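Local coordinates for protein SYE1 (Shewanella oneidensis, PDB 4AWT) that binds FMN and probably acts as an oxidoreductase on CH-CH groups with NAD or NADP as acceptor, a yellow enzyme with a TIM-barrel fold, at residues 72-77 / 164-169. The protein carries 1 engineered substitution. Numbering follows the deposited sequence. Where two conformers were deposited one is given.
Sequences PGIYTP and RQAALN
Ile-74 O sits at the ND2 edge of the Asn-169 carboxamide, 13° out of the amide plane, so neither face is used in this bond. Asn-169 ND2 donates to Ile-74 O at 2.9 Å with an N-H...O angle of 158°, arriving in the carbonyl plane on a lone pair. The second partner of this nitrogen is a water, 2.9 Å from Asn-169 ND2, which in turn donates to Tyr-75 O, 2.7 Å from the water oxygen. The one amide NH2 serves two successive carbonyls, Ile-74 O directly and Tyr-75 O through the water, which would hold the amide against rotation. Its placement follows from CG standing anti to the carbonyl carbon (chi1 -67°) and a nearly flat second torsion. In the TIM barrel of this flavoenzyme, the contact joins the loop after strand 53-60 to helix 153-172, and Thr-76 N-caps helix 77-92. Beside the polar pair, Ile-74 directs its CB toward the helix; with CG1 anti to the backbone N, the CG2 branch reaches Ala-166 CB at 4.0 Å, and Ile-74 CG1 lies 4.2 Å from Asn-169 CB. Phe-175 and Trp-83 also touch the Ile-74 side chain, which is about 12 Å from the bound FMN, while Ile-80 packs on Asn-169.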
loop_
_atom_site.group_PDB
_atom_site.type_symbol
_atom_site.label_atom_id
_atom_site.label_comp_id
_atom_site.label_asym_id
_atom_site.label_seq_id
_atom_site.Cartn_x
_atom_site.Cartn_y
_atom_site.Cartn_z
ATOM N N PRO A 72 -3.916 11.251 -4.286
ATOM C CA PRO A 72 -4.724 11.078 -5.483
ATOM C C PRO A 72 -5.823 10.081 -5.276
ATOM O O PRO A 72 -5.606 9.025 -4.685
ATOM C CB PRO A 72 -3.703 10.505 -6.503
ATOM C CG PRO A 72 -2.714 9.749 -5.612
ATOM C CD PRO A 72 -2.578 10.635 -4.387
ATOM N N GLY A 73 -7.021 10.364 -5.792
ATOM C CA GLY A 73 -8.089 9.415 -5.764
ATOM C C GLY A 73 -8.150 8.545 -6.992
ATOM O O GLY A 73 -7.444 8.743 -7.978
ATOM N N ILE A 74 -9.086 7.559 -6.951
ATOM C CA ILE A 74 -9.309 6.667 -8.070
ATOM C C ILE A 74 -10.789 6.439 -8.298
ATOM O O ILE A 74 -11.192 5.370 -8.777
ATOM C CB ILE A 74 -8.464 5.388 -7.960
ATOM C CG1 ILE A 74 -8.326 4.633 -9.276
ATOM C CG2 ILE A 74 -8.927 4.502 -6.814
ATOM C CD1 ILE A 74 -7.085 3.763 -9.330
ATOM N N TYR A 75 -11.621 7.433 -7.994
ATOM C CA TYR A 75 -13.061 7.293 -8.097
ATOM C C TYR A 75 -13.724 8.262 -9.085
ATOM O O TYR A 75 -14.879 7.973 -9.446
ATOM C CB TYR A 75 -13.749 7.355 -6.706
ATOM C CG TYR A 75 -13.482 8.593 -5.947
ATOM C CD1 TYR A 75 -14.284 9.734 -6.098
ATOM C CD2 TYR A 75 -12.409 8.721 -5.058
ATOM C CE1 TYR A 75 -14.036 10.898 -5.417
ATOM C CE2 TYR A 75 -12.136 9.872 -4.379
ATOM C CZ TYR A 75 -12.983 10.980 -4.570
ATOM O OH TYR A 75 -12.713 12.155 -3.911
ATOM N N THR A 76 -13.111 9.318 -9.541
ATOM C CA THR A 76 -13.740 10.192 -10.535
ATOM C C THR A 76 -13.147 9.950 -11.912
ATOM O O THR A 76 -12.021 9.431 -12.054
ATOM C CB THR A 76 -13.570 11.652 -10.174
ATOM O OG1 THR A 76 -12.178 12.009 -10.359
ATOM C CG2 THR A 76 -14.020 12.011 -8.762
ATOM N N PRO A 77 -13.869 10.325 -12.951
ATOM C CA PRO A 77 -13.323 10.151 -14.293
ATOM C C PRO A 77 -11.982 10.886 -14.487
ATOM O O PRO A 77 -11.081 10.383 -15.147
ATOM C CB PRO A 77 -14.430 10.722 -15.206
ATOM C CG PRO A 77 -15.684 10.461 -14.400
ATOM C CD PRO A 77 -15.305 10.785 -12.979
ATOM N N ARG A 164 -14.717 -2.526 -5.143
ATOM C CA ARG A 164 -14.951 -3.239 -6.383
ATOM C C ARG A 164 -14.854 -2.286 -7.566
ATOM O O ARG A 164 -14.200 -2.556 -8.575
ATOM C CB ARG A 164 -16.324 -3.940 -6.296
ATOM C CG ARG A 164 -16.464 -5.073 -7.294
ATOM C CD ARG A 164 -17.904 -5.596 -7.295
ATOM N NE ARG A 164 -18.056 -6.773 -8.104
ATOM C CZ ARG A 164 -18.016 -6.769 -9.422
ATOM N NH1 ARG A 164 -17.899 -5.641 -10.120
ATOM N NH2 ARG A 164 -18.126 -7.917 -10.085
ATOM N N GLN A 165 -15.545 -1.153 -7.439
ATOM C CA GLN A 165 -15.527 -0.191 -8.521
ATOM C C GLN A 165 -14.142 0.415 -8.711
ATOM O O GLN A 165 -13.732 0.674 -9.842
ATOM C CB GLN A 165 -16.581 0.897 -8.286
ATOM C CG GLN A 165 -16.694 1.855 -9.463
ATOM C CD GLN A 165 -17.073 1.185 -10.750
ATOM O OE1 GLN A 165 -16.440 1.412 -11.856
ATOM N NE2 GLN A 165 -18.048 0.346 -10.739
ATOM N N ALA A 166 -13.427 0.645 -7.613
ATOM C CA ALA A 166 -12.087 1.197 -7.711
ATOM C C ALA A 166 -11.166 0.262 -8.478
ATOM O O ALA A 166 -10.295 0.709 -9.213
ATOM C CB ALA A 166 -11.507 1.482 -6.350
ATOM N N ALA A 167 -11.357 -1.063 -8.320
ATOM C CA ALA A 167 -10.561 -2.014 -9.079
ATOM C C ALA A 167 -10.837 -1.888 -10.566
ATOM O O ALA A 167 -9.930 -1.907 -11.407
ATOM C CB ALA A 167 -10.813 -3.410 -8.576
ATOM N N LEU A 168 -12.135 -1.773 -10.949
ATOM C CA LEU A 168 -12.479 -1.566 -12.334
ATOM C C LEU A 168 -11.896 -0.245 -12.830
ATOM O O LEU A 168 -11.400 -0.165 -13.969
ATOM C CB LEU A 168 -14.001 -1.570 -12.518
ATOM C CG LEU A 168 -14.661 -2.906 -12.197
ATOM C CD1 LEU A 168 -16.189 -2.696 -12.302
ATOM C CD2 LEU A 168 -14.207 -3.998 -13.109
ATOM N N ASN A 169 -11.952 0.793 -12.006
ATOM C CA ASN A 169 -11.402 2.086 -12.389
ATOM C C ASN A 169 -9.885 1.972 -12.623
ATOM O O ASN A 169 -9.358 2.595 -13.550
ATOM C CB ASN A 169 -11.681 3.095 -11.309
ATOM C CG ASN A 169 -13.149 3.431 -11.147
ATOM O OD1 ASN A 169 -13.983 3.054 -11.991
ATOM N ND2 ASN A 169 -13.444 4.148 -10.095
HETATM O O HOH W 1 -16.001 5.478 -9.475
#